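Branched-chain alpha-ketoacid decarboxylase (Lactococcus lactis, PDB 2VBF) probably decarboxylates branched-chain and aromatic alpha-keto acids to aldehydes, using bound thiamine diphosphate and a magnesium ion. Local coordinates at residues G453-Q456 / L457-E461; P499-Y503 / S504-E508; L547-E550 / K551-P555; A375-Q379 / D380-Q384; Q460-G463 / L464-E468. All blocks are in the same frame, centred on the assembly; numbering follows the deposited sequence.

Contact 1. Residues G453-Q456 / L457-E461; sequences GSLQ and LTVQE. With TPP (thiamine diphosphate), chain F.
Oxygen O1A of thiamine diphosphate is gripped twice by Ser454. Ser454 OG reaches O1A at 2.6 Å, and the backbone N of Ser454 donates to the same O1A at 2.9 Å. With chi1 at -65° the hydroxyl stands next to its own N-H, and the two donors meet the same phosphate oxygen. Gly453 N takes the neighbouring oxygen O2A at 3.0 Å. This is the start of helix 452-458, the GDG end of the GDG...NN motif that binds diphosphate and metal in thiamine diphosphate enzymes. Next to Gly453 stands Asp452, a magnesium ligand. Gly453, with no side chain, lets its N come directly against the alpha-phosphate.

The helix continues with three-residue spacing. Leu457 N donates to Ser454 O at 3.1 Å, and Thr458 N donates to Leu455 O. Thr458 OG1 bonds to Gly428 O. The amide end of Gln456 turns off to the loop before helix 506-509, where NE2 bonds to Pro499 O and Tyr503 OH. Leu455 CG and Val459 CG2 touch loosely along one flank of the helix. Leu457 sends its two methyls apart. Leu457 CD2 lies 4.0 Å from the pyrimidine methyl CM2 of the cofactor, while CD1 presses on Gly453 O at 3.2 Å.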
# COMPACT_ATOMS: atom_id res chain seq x y z
N GLY A 453 -0.56 -16.79 2.94
CA GLY A 453 -1.48 -15.70 2.65
C GLY A 453 -0.83 -14.35 2.85
O GLY A 453 -1.09 -13.42 2.10
N SER A 454 0.03 -14.25 3.88
CA SER A 454 0.72 -13.01 4.22
C SER A 454 1.87 -12.71 3.28
O SER A 454 2.08 -11.56 2.88
CB SER A 454 1.24 -13.08 5.66
OG SER A 454 0.17 -13.14 6.59
N LEU A 455 2.62 -13.75 2.89
CA LEU A 455 3.70 -13.57 1.90
C LEU A 455 3.19 -12.94 0.60
O LEU A 455 3.87 -12.14 -0.00
CB LEU A 455 4.39 -14.90 1.58
CG LEU A 455 5.49 -14.80 0.50
CD1 LEU A 455 6.70 -13.98 0.98
CD2 LEU A 455 5.94 -16.20 0.05
N GLN A 456 1.96 -13.29 0.20
CA GLN A 456 1.41 -12.80 -1.05
C GLN A 456 1.26 -11.27 -1.08
O GLN A 456 1.25 -10.67 -2.15
CB GLN A 456 0.09 -13.50 -1.35
CG GLN A 456 0.23 -15.00 -1.62
CD GLN A 456 -0.91 -15.59 -2.42
OE1 GLN A 456 -1.75 -14.87 -2.95
NE2 GLN A 456 -0.94 -16.93 -2.54
N LEU A 457 1.17 -10.63 0.08
CA LEU A 457 1.05 -9.16 0.12
C LEU A 457 2.35 -8.41 -0.18
O LEU A 457 2.30 -7.26 -0.65
CB LEU A 457 0.52 -8.66 1.46
CG LEU A 457 -0.96 -8.93 1.76
CD1 LEU A 457 -1.10 -10.27 2.49
CD2 LEU A 457 -1.62 -7.80 2.58
N THR A 458 3.50 -9.03 0.10
CA THR A 458 4.79 -8.32 0.09
C THR A 458 5.95 -9.08 -0.58
O THR A 458 7.12 -8.68 -0.47
CB THR A 458 5.24 -7.95 1.54
OG1 THR A 458 5.34 -9.14 2.33
CG2 THR A 458 4.25 -6.96 2.21
N VAL A 459 5.61 -10.12 -1.35
CA VAL A 459 6.58 -11.01 -1.99
C VAL A 459 7.65 -10.32 -2.84
O VAL A 459 8.76 -10.83 -2.95
CB VAL A 459 5.83 -12.07 -2.87
CG1 VAL A 459 5.22 -11.41 -4.09
CG2 VAL A 459 6.78 -13.21 -3.28
N GLN A 460 7.35 -9.15 -3.41
CA GLN A 460 8.27 -8.53 -4.38
C GLN A 460 9.60 -8.09 -3.79
O GLN A 460 10.55 -7.86 -4.57
CB GLN A 460 7.61 -7.39 -5.17
CG GLN A 460 6.91 -6.34 -4.34
CD GLN A 460 5.45 -6.68 -4.13
OE1 GLN A 460 5.07 -7.25 -3.10
NE2 GLN A 460 4.64 -6.39 -5.12
N GLU A 461 9.73 -8.01 -2.46
CA GLU A 461 11.05 -7.67 -1.87
C GLU A 461 12.04 -8.84 -1.91
O GLU A 461 13.20 -8.70 -1.50
CB GLU A 461 10.93 -7.12 -0.46
CG GLU A 461 10.09 -5.83 -0.34
CD GLU A 461 10.34 -4.81 -1.43
OE1 GLU A 461 11.52 -4.45 -1.64
OE2 GLU A 461 9.37 -4.36 -2.09
N1' TPP F . -5.07 -7.35 5.75
C2' TPP F . -4.00 -6.81 6.42
CM2 TPP F . -3.15 -5.79 5.72
N3' TPP F . -3.75 -7.19 7.71
C4' TPP F . -4.55 -8.12 8.34
N4' TPP F . -4.27 -8.44 9.58
C5' TPP F . -5.63 -8.70 7.66
C6' TPP F . -5.89 -8.30 6.36
C7' TPP F . -6.51 -9.74 8.32
N3 TPP F . -5.80 -10.99 8.56
C2 TPP F . -5.20 -11.38 9.74
S1 TPP F . -4.49 -12.83 9.74
C5 TPP F . -4.96 -13.05 8.20
C4 TPP F . -5.68 -11.99 7.65
CM4 TPP F . -6.23 -11.95 6.25
C6 TPP F . -4.61 -14.37 7.54
C7 TPP F . -3.12 -14.66 7.45
O7 TPP F . -3.01 -15.90 6.78
PA TPP F . -1.61 -16.64 6.64
O1A TPP F . -0.48 -15.66 6.40
O2A TPP F . -1.74 -17.65 5.51
O3A TPP F . -1.39 -17.28 8.11
PB TPP F . -1.89 -18.73 8.65
O1B TPP F . -2.79 -18.44 9.82
O2B TPP F . -0.65 -19.43 9.12
O3B TPP F . -2.58 -19.50 7.56

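Contact 2. Residues P499-Y503 / S504-E508; sequences PMWNY and SKLPE
Leu506 and Tyr503 lie side by side and point the same way. CD1 of Leu506 meets the edge of the Tyr503 ring, near its plane, 4.1 Å from CD1 of the tyrosine. The same methyl also reaches the edge of the Trp501 indole, 4.1 Å from CE3, but there the two side chains cross at a slant. One leucine methyl thus serves two ring edges. Leu506 CG is set beside its own backbone N (chi1 -73°), which turns CD1 back over Tyr503 O at 3.6 Å. The Tyr503 ring has Trp501 O over one face, 3.2 Å above the plane and toward the rim.

These residues form the turn that starts helix 506-509 in the C-terminal thiamine diphosphate-binding part of the chain. Lys505 N donates to Asn502 O at 3.0 Å, and Leu506 N donates to Tyr503 O at 3.2 Å. The second bond is the straighter, at 166°. Tyr503 O also accepts from Trp544 NE1 of strand 542-548. Pro507 follows in the first helical turn, where the lack of an N-H costs little.

Trp501 carries the cluster to the dimer interface, where its ring meets Phe510 of the second subunit. At the outer side of the turn, Lys505 CG rests on Asn502 CB, and the rest of the lysine chain leads away from the segment.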
# COMPACT_ATOMS: atom_id res chain seq x y z
N PRO A 499 -5.08 -18.23 -4.03
CA PRO A 499 -4.43 -18.97 -5.13
C PRO A 499 -3.12 -19.60 -4.64
O PRO A 499 -2.33 -18.92 -3.98
CB PRO A 499 -4.20 -17.88 -6.19
CG PRO A 499 -5.12 -16.77 -5.82
CD PRO A 499 -5.19 -16.80 -4.34
N MET A 500 -2.90 -20.89 -4.89
CA MET A 500 -1.66 -21.50 -4.41
C MET A 500 -0.52 -21.28 -5.40
O MET A 500 -0.54 -21.77 -6.54
CB MET A 500 -1.79 -23.00 -4.07
CG MET A 500 -0.55 -23.54 -3.26
SD MET A 500 -0.69 -25.28 -2.83
CE MET A 500 -1.95 -25.16 -1.57
N TRP A 501 0.48 -20.55 -4.95
CA TRP A 501 1.71 -20.40 -5.70
C TRP A 501 2.65 -21.58 -5.42
O TRP A 501 2.49 -22.29 -4.43
CB TRP A 501 2.43 -19.12 -5.31
CG TRP A 501 1.64 -17.87 -5.44
CD1 TRP A 501 0.42 -17.71 -6.04
CD2 TRP A 501 2.03 -16.58 -4.98
NE1 TRP A 501 0.02 -16.40 -5.97
CE2 TRP A 501 0.99 -15.68 -5.31
CE3 TRP A 501 3.15 -16.10 -4.30
CZ2 TRP A 501 1.05 -14.32 -5.00
CZ3 TRP A 501 3.21 -14.75 -3.98
CH2 TRP A 501 2.16 -13.87 -4.33
N ASN A 502 3.64 -21.75 -6.29
CA ASN A 502 4.76 -22.66 -6.05
C ASN A 502 5.83 -21.91 -5.27
O ASN A 502 6.81 -21.44 -5.84
CB ASN A 502 5.29 -23.21 -7.38
CG ASN A 502 4.23 -23.99 -8.13
OD1 ASN A 502 3.63 -24.92 -7.59
ND2 ASN A 502 3.98 -23.61 -9.37
N TYR A 503 5.62 -21.82 -3.96
CA TYR A 503 6.41 -20.92 -3.08
C TYR A 503 7.90 -21.21 -3.16
O TYR A 503 8.69 -20.29 -3.19
CB TYR A 503 5.89 -20.97 -1.64
CG TYR A 503 4.44 -20.57 -1.57
CD1 TYR A 503 4.06 -19.24 -1.76
CD2 TYR A 503 3.44 -21.51 -1.36
CE1 TYR A 503 2.72 -18.86 -1.74
CE2 TYR A 503 2.11 -21.15 -1.34
CZ TYR A 503 1.74 -19.81 -1.54
OH TYR A 503 0.41 -19.47 -1.54
N SER A 504 8.28 -22.48 -3.22
CA SER A 504 9.71 -22.85 -3.23
C SER A 504 10.45 -22.37 -4.49
O SER A 504 11.68 -22.23 -4.48
CB SER A 504 9.87 -24.36 -3.04
OG SER A 504 9.52 -25.06 -4.22
N LYS A 505 9.70 -22.09 -5.55
CA LYS A 505 10.27 -21.67 -6.83
C LYS A 505 10.37 -20.15 -6.99
O LYS A 505 10.89 -19.66 -7.99
CB LYS A 505 9.45 -22.26 -7.98
CG LYS A 505 9.32 -23.78 -7.95
CD LYS A 505 10.66 -24.51 -7.87
CE LYS A 505 10.44 -26.02 -7.80
NZ LYS A 505 11.73 -26.77 -7.76
N LEU A 506 9.91 -19.39 -5.99
CA LEU A 506 9.98 -17.93 -6.07
C LEU A 506 11.40 -17.37 -6.25
O LEU A 506 11.63 -16.54 -7.15
CB LEU A 506 9.25 -17.29 -4.87
CG LEU A 506 7.72 -17.39 -4.96
CD1 LEU A 506 7.08 -17.10 -3.60
CD2 LEU A 506 7.14 -16.45 -6.06
N PRO A 507 12.37 -17.77 -5.39
CA PRO A 507 13.70 -17.19 -5.57
C PRO A 507 14.27 -17.36 -6.98
O PRO A 507 14.79 -16.41 -7.55
CB PRO A 507 14.55 -17.90 -4.51
CG PRO A 507 13.53 -18.32 -3.45
CD PRO A 507 12.31 -18.69 -4.24
N GLU A 508 14.16 -18.56 -7.55
CA GLU A 508 14.64 -18.80 -8.92
C GLU A 508 13.96 -17.85 -9.91
O GLU A 508 14.61 -17.24 -10.77
CB GLU A 508 14.36 -20.25 -9.33
CG GLU A 508 14.80 -20.60 -10.73
CD GLU A 508 14.43 -22.03 -11.11
OE1 GLU A 508 13.27 -22.44 -10.86
OE2 GLU A 508 15.30 -22.74 -11.66

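Contact 3. Residues L547-E550 / K551-P555; sequences LVLE and KEDAP
Asp553 N donates to Glu550 O at 3.1 Å, which closes a type I beta turn from Glu550 to Asp553.

Two waters add to this bond. Water 1 donates to Glu550 O and, at 2.6 Å, to Asp553 O. Water 2 accepts from Glu550 N and donates to Asp553 OD2 at 2.8 Å. Asp553 CG lies opposite its backbone N (chi1 -171°), which holds the carboxylate on the side of water 2 and Leu549. The same OD2 accepts from Gln379 N, so this carboxylate oxygen serves both its own turn and the start of helix 379-389.

Charged groups set the outer side. OE1 of Glu550 and OE1 of Glu552 are 4.0 Å apart, with the carboxylates nearly coplanar. These like charges probably repel, although both side chains are exposed. Lys551 turns elsewhere and makes a salt bridge from NZ to Asp480 OD2.

Van der Waals contact is slight: the Leu549 CD2 methyl lies 3.9 Å from Asp553 OD2.

Lys551 O bonds to Thr483 OG1, and Thr483 is a cofactor-binding residue. The turn follows strand 542-548 at the edge of the cofactor site and leads to helix 556-568, as in the strand-to-helix connections of a parallel alpha/beta sheet.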
# COMPACT_ATOMS: atom_id res chain seq x y z
N LEU A 547 7.19 -24.86 4.01
CA LEU A 547 6.64 -25.85 4.95
C LEU A 547 5.21 -26.16 4.55
O LEU A 547 4.41 -25.25 4.38
CB LEU A 547 6.66 -25.32 6.39
CG LEU A 547 8.01 -24.83 6.93
CD1 LEU A 547 7.83 -24.31 8.35
CD2 LEU A 547 9.07 -25.94 6.87
N VAL A 548 4.89 -27.45 4.41
CA VAL A 548 3.52 -27.85 4.12
C VAL A 548 2.82 -28.32 5.40
O VAL A 548 3.29 -29.24 6.08
CB VAL A 548 3.45 -28.93 3.01
CG1 VAL A 548 1.99 -29.26 2.71
CG2 VAL A 548 4.16 -28.45 1.75
N LEU A 549 1.71 -27.67 5.72
CA LEU A 549 0.91 -28.01 6.88
C LEU A 549 -0.57 -27.98 6.52
O LEU A 549 -0.97 -27.35 5.53
CB LEU A 549 1.20 -27.05 8.04
CG LEU A 549 2.52 -27.35 8.76
CD1 LEU A 549 3.65 -26.44 8.26
CD2 LEU A 549 2.38 -27.27 10.27
N GLU A 550 -1.39 -28.69 7.30
CA GLU A 550 -2.82 -28.79 7.00
C GLU A 550 -3.55 -27.50 7.34
O GLU A 550 -3.23 -26.83 8.32
CB GLU A 550 -3.46 -29.96 7.76
CG GLU A 550 -2.85 -31.32 7.42
CD GLU A 550 -3.05 -31.72 5.97
OE1 GLU A 550 -4.09 -31.36 5.38
OE2 GLU A 550 -2.16 -32.41 5.42
N LYS A 551 -4.53 -27.14 6.52
CA LYS A 551 -5.29 -25.91 6.75
C LYS A 551 -6.04 -25.90 8.09
O LYS A 551 -6.26 -24.84 8.67
CB LYS A 551 -6.25 -25.65 5.59
CG LYS A 551 -7.43 -26.58 5.47
CD LYS A 551 -8.37 -26.13 4.34
CE LYS A 551 -7.66 -26.18 3.00
NZ LYS A 551 -8.56 -25.85 1.87
N GLU A 552 -6.42 -27.09 8.56
CA GLU A 552 -7.18 -27.24 9.81
C GLU A 552 -6.30 -27.19 11.05
O GLU A 552 -6.80 -27.13 12.17
CB GLU A 552 -7.94 -28.56 9.82
CG GLU A 552 -8.93 -28.72 8.67
CD GLU A 552 -8.33 -29.33 7.41
OE1 GLU A 552 -7.11 -29.62 7.36
OE2 GLU A 552 -9.10 -29.52 6.45
N ASP A 553 -4.99 -27.23 10.85
CA ASP A 553 -4.03 -27.30 11.95
C ASP A 553 -3.65 -25.91 12.45
O ASP A 553 -3.21 -25.06 11.68
CB ASP A 553 -2.79 -28.05 11.47
CG ASP A 553 -1.81 -28.38 12.58
OD1 ASP A 553 -2.14 -28.26 13.78
OD2 ASP A 553 -0.67 -28.77 12.23
N ALA A 554 -3.84 -25.68 13.74
CA ALA A 554 -3.45 -24.43 14.38
C ALA A 554 -2.75 -24.73 15.71
O ALA A 554 -3.13 -25.67 16.40
CB ALA A 554 -4.67 -23.58 14.62
N PRO A 555 -1.75 -23.92 16.08
CA PRO A 555 -1.07 -24.13 17.36
C PRO A 555 -2.05 -23.94 18.52
O PRO A 555 -3.01 -23.17 18.40
CB PRO A 555 0.02 -23.06 17.37
CG PRO A 555 -0.48 -22.01 16.46
CD PRO A 555 -1.22 -22.74 15.38
O HOH W 1 -1.68 -24.89 9.55
O HOH W 2 -0.48 -29.97 9.73

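Contact 4. Residues A375-Q379 / D380-Q384; sequences APLSQ and DRLWQ
The start of helix 379-389 carries this contact, with Ser378 at the N-cap position. Leu382 N donates to Ser378 O at 2.8 Å, and Trp383 N donates to Gln379 O at 3.2 Å. These are the first bonds of the helix.

A side-chain bond runs alongside them. Trp383 NE1 donates to Gln379 OE1 at 3.0 Å, one helical turn back, with an N-H...O angle of 149°. The oxygen sits at the indole edge, tilted a little from the ring plane. The amide and ring planes are 36° apart, and both side chains point the same way. Gln379 is bent at its second torsion (chi2 -85°), which bends the amide forward along the helix toward the tryptophan. Trp383 CD1 also lies close to Gln379 O, at 3.0 Å. The indole also meets Phe449 edge-to-face.

Ser378 OG rests on the Arg381 side chain, 3.3 Å from CG. The arginine goes on to a salt bridge with Glu525, and Asp380 makes one with Lys556. Leu377 CD2 packs on Leu382 CB at 4.3 Å.

The Trp383 bond fixes which end of the Gln379 amide is the oxygen. NE2 is then turned to Thr402 OG1, in a weak bond. Thr402 OG1 itself bonds thiamine diphosphate, so Gln379 probably serves as a second-shell residue of the cofactor site, through that weak bond.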
# COMPACT_ATOMS: atom_id res chain seq x y z
N ALA A 375 6.82 -38.41 10.97
CA ALA A 375 5.46 -37.91 10.93
C ALA A 375 5.37 -36.64 10.09
O ALA A 375 6.32 -35.86 10.06
CB ALA A 375 4.94 -37.64 12.33
N PRO A 376 4.23 -36.43 9.42
CA PRO A 376 4.04 -35.15 8.75
C PRO A 376 4.09 -34.01 9.77
O PRO A 376 3.68 -34.19 10.91
CB PRO A 376 2.63 -35.27 8.16
CG PRO A 376 2.34 -36.74 8.11
CD PRO A 376 3.07 -37.32 9.27
N LEU A 377 4.58 -32.86 9.33
CA LEU A 377 4.68 -31.69 10.20
C LEU A 377 3.32 -31.27 10.75
O LEU A 377 2.34 -31.19 10.01
CB LEU A 377 5.26 -30.50 9.44
CG LEU A 377 6.73 -30.19 9.62
CD1 LEU A 377 7.04 -28.93 8.78
CD2 LEU A 377 7.11 -29.96 11.08
N SER A 378 3.30 -30.99 12.05
CA SER A 378 2.14 -30.42 12.71
C SER A 378 2.57 -29.12 13.38
O SER A 378 3.76 -28.94 13.69
CB SER A 378 1.57 -31.38 13.75
OG SER A 378 2.49 -31.57 14.81
N GLN A 379 1.61 -28.24 13.62
CA GLN A 379 1.91 -26.92 14.18
C GLN A 379 2.59 -27.01 15.54
O GLN A 379 3.65 -26.43 15.74
CB GLN A 379 0.64 -26.08 14.27
CG GLN A 379 0.14 -25.56 12.93
CD GLN A 379 0.81 -24.28 12.49
OE1 GLN A 379 1.54 -23.65 13.26
NE2 GLN A 379 0.56 -23.87 11.24
N ASP A 380 2.00 -27.73 16.48
CA ASP A 380 2.57 -27.81 17.83
C ASP A 380 4.01 -28.35 17.83
O ASP A 380 4.88 -27.80 18.51
CB ASP A 380 1.66 -28.63 18.75
CG ASP A 380 0.36 -27.91 19.06
OD1 ASP A 380 0.33 -26.66 19.06
OD2 ASP A 380 -0.65 -28.60 19.29
N ARG A 381 4.25 -29.41 17.06
CA ARG A 381 5.60 -29.97 16.93
C ARG A 381 6.56 -29.02 16.22
O ARG A 381 7.75 -28.97 16.56
CB ARG A 381 5.55 -31.32 16.20
CG ARG A 381 4.79 -32.39 16.97
CD ARG A 381 5.62 -32.98 18.10
NE ARG A 381 6.74 -33.76 17.59
CZ ARG A 381 7.67 -34.33 18.35
NH1 ARG A 381 7.64 -34.19 19.67
NH2 ARG A 381 8.65 -35.02 17.78
N LEU A 382 6.07 -28.28 15.22
CA LEU A 382 6.88 -27.31 14.52
C LEU A 382 7.50 -26.32 15.50
O LEU A 382 8.71 -26.07 15.45
CB LEU A 382 6.06 -26.54 13.47
CG LEU A 382 6.73 -25.34 12.79
CD1 LEU A 382 8.02 -25.71 12.07
CD2 LEU A 382 5.78 -24.67 11.80
N TRP A 383 6.69 -25.76 16.40
CA TRP A 383 7.21 -24.69 17.29
C TRP A 383 8.11 -25.28 18.37
O TRP A 383 9.05 -24.62 18.80
CB TRP A 383 6.09 -23.80 17.84
CG TRP A 383 5.29 -23.27 16.70
CD1 TRP A 383 4.00 -23.56 16.41
CD2 TRP A 383 5.78 -22.46 15.62
NE1 TRP A 383 3.63 -22.95 15.23
CE2 TRP A 383 4.70 -22.27 14.73
CE3 TRP A 383 7.01 -21.86 15.33
CZ2 TRP A 383 4.82 -21.51 13.57
CZ3 TRP A 383 7.13 -21.09 14.17
CH2 TRP A 383 6.03 -20.92 13.31
N GLN A 384 7.85 -26.52 18.77
CA GLN A 384 8.76 -27.26 19.68
C GLN A 384 10.12 -27.41 19.01
O GLN A 384 11.17 -27.18 19.63
CB GLN A 384 8.18 -28.63 20.02
CG GLN A 384 8.91 -29.37 21.14
CD GLN A 384 8.52 -30.83 21.26
OE1 GLN A 384 7.51 -31.26 20.70
NE2 GLN A 384 9.33 -31.61 21.97

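Contact 5. Residues Q460-G463 / L464-E468; sequences QELG and LSIRE
Leu462 O accepts two bonds. Ser465 OG donates to it at 2.7 Å, and Ile466 N donates to it at 3.2 Å. The serine hydroxyl sits between its backbone N and carbonyl carbon (chi1 73°), which brings OG back to the carbonyl three residues earlier. Two regular helix bonds flank this one. Ser465 N meets Glu461 O at 3.1 Å, and Arg467 N meets Gly463 O at 3.0 Å, almost straight at 174°.

At the far end Arg467 holds Glu468 in a side-on salt bridge. Arg467 NE and NH2 both bond to Glu468 OE2, NE at 2.9 Å, on the anti side of the carboxylate. Glu468 OE1 goes to Lys65, and Arg467 NH2 also reaches Gly68 O.

Near the start, Leu464 N donates to water 3 at 3.0 Å. Glu461 turns its carboxylate to the 69-74 region, where OE1 accepts from Asn69 ND2 and Ala70 N, and OE2 accepts from Asn74 ND2. Leu464 CD1 lies 3.9 Å from Glu461 OE1, and the two side chains cross.

Packing is looser. Leu462 CG and Ile466 CD1 are 4.4 Å apart on one flank. Leu462 also lies on Met542 and Trp544 of strand 542-548. Helix 462-467 belongs to the beta-alpha-beta crossover that joins neighbouring parallel strands 445-451 and 473-478 in the C-terminal sheet.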
# COMPACT_ATOMS: atom_id res chain seq x y z
N GLN A 460 7.35 -9.15 -3.41
CA GLN A 460 8.27 -8.53 -4.38
C GLN A 460 9.60 -8.09 -3.79
O GLN A 460 10.55 -7.86 -4.57
CB GLN A 460 7.61 -7.39 -5.17
CG GLN A 460 6.91 -6.34 -4.34
CD GLN A 460 5.45 -6.68 -4.13
OE1 GLN A 460 5.07 -7.25 -3.10
NE2 GLN A 460 4.64 -6.39 -5.12
N GLU A 461 9.73 -8.01 -2.46
CA GLU A 461 11.05 -7.67 -1.87
C GLU A 461 12.04 -8.84 -1.91
O GLU A 461 13.20 -8.70 -1.50
CB GLU A 461 10.93 -7.12 -0.46
CG GLU A 461 10.09 -5.83 -0.34
CD GLU A 461 10.34 -4.81 -1.43
OE1 GLU A 461 11.52 -4.45 -1.64
OE2 GLU A 461 9.37 -4.36 -2.09
N LEU A 462 11.61 -10.00 -2.40
CA LEU A 462 12.53 -11.08 -2.75
C LEU A 462 13.67 -10.55 -3.65
O LEU A 462 14.82 -10.92 -3.46
CB LEU A 462 11.75 -12.22 -3.42
CG LEU A 462 12.27 -13.65 -3.50
CD1 LEU A 462 13.08 -14.07 -2.30
CD2 LEU A 462 11.08 -14.58 -3.71
N GLY A 463 13.36 -9.67 -4.61
CA GLY A 463 14.39 -9.09 -5.47
C GLY A 463 15.49 -8.39 -4.70
O GLY A 463 16.68 -8.62 -4.92
N LEU A 464 15.09 -7.51 -3.78
CA LEU A 464 16.01 -6.83 -2.89
C LEU A 464 16.89 -7.80 -2.10
O LEU A 464 18.09 -7.59 -1.98
CB LEU A 464 15.21 -5.93 -1.94
CG LEU A 464 15.97 -5.14 -0.86
CD1 LEU A 464 15.13 -3.94 -0.39
CD2 LEU A 464 16.36 -6.02 0.32
N SER A 465 16.28 -8.85 -1.55
CA SER A 465 17.03 -9.79 -0.72
C SER A 465 18.17 -10.44 -1.51
O SER A 465 19.25 -10.68 -0.98
CB SER A 465 16.11 -10.85 -0.08
OG SER A 465 15.65 -11.81 -1.02
N ILE A 466 17.91 -10.67 -2.79
CA ILE A 466 18.87 -11.31 -3.70
C ILE A 466 19.97 -10.33 -4.05
O ILE A 466 21.17 -10.64 -3.91
CB ILE A 466 18.15 -11.82 -4.97
CG1 ILE A 466 17.20 -12.97 -4.60
CG2 ILE A 466 19.15 -12.28 -6.03
CD1 ILE A 466 16.15 -13.31 -5.65
N ARG A 467 19.57 -9.13 -4.47
CA ARG A 467 20.53 -8.07 -4.81
C ARG A 467 21.46 -7.73 -3.65
O ARG A 467 22.66 -7.57 -3.86
CB ARG A 467 19.81 -6.79 -5.26
CG ARG A 467 20.75 -5.67 -5.68
CD ARG A 467 20.00 -4.37 -5.94
NE ARG A 467 19.42 -3.89 -4.68
CZ ARG A 467 18.23 -3.30 -4.54
NH1 ARG A 467 17.42 -3.10 -5.58
NH2 ARG A 467 17.84 -2.94 -3.32
N GLU A 468 20.91 -7.59 -2.45
CA GLU A 468 21.68 -7.22 -1.26
C GLU A 468 22.45 -8.39 -0.62
O GLU A 468 23.20 -8.19 0.34
CB GLU A 468 20.75 -6.58 -0.21
CG GLU A 468 20.02 -5.36 -0.72
CD GLU A 468 20.94 -4.24 -1.13
OE1 GLU A 468 22.00 -4.08 -0.48
OE2 GLU A 468 20.61 -3.51 -2.09
O HOH W 3 12.74 -5.64 -4.22

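Along the chain the order is contact 4, contact 1, contact 5, contact 2, contact 3. All five lie on or beside the parallel sheet 417-419, 394-398, 445-451, 473-478, 542-548, 517-522. Contacts 1 and 5 share Gln460 and Glu461 and follow each other on helices 452-458 and 462-467, their centres about 12 Å apart. Contact 2 touches both: its centre is about 11 Å from that of contact 1, and its Leu506 and Pro507 pack on Leu462 of contact 5. These three also touch the second subunit. Contacts 3 and 4 form a second group, centres about 9 Å apart; the centre of contact 4 is about 29 Å from that of contact 5. Cofactor binding in contact 1 is thus continuous with dimer packing, while contacts 3 and 4 flank the site from another side.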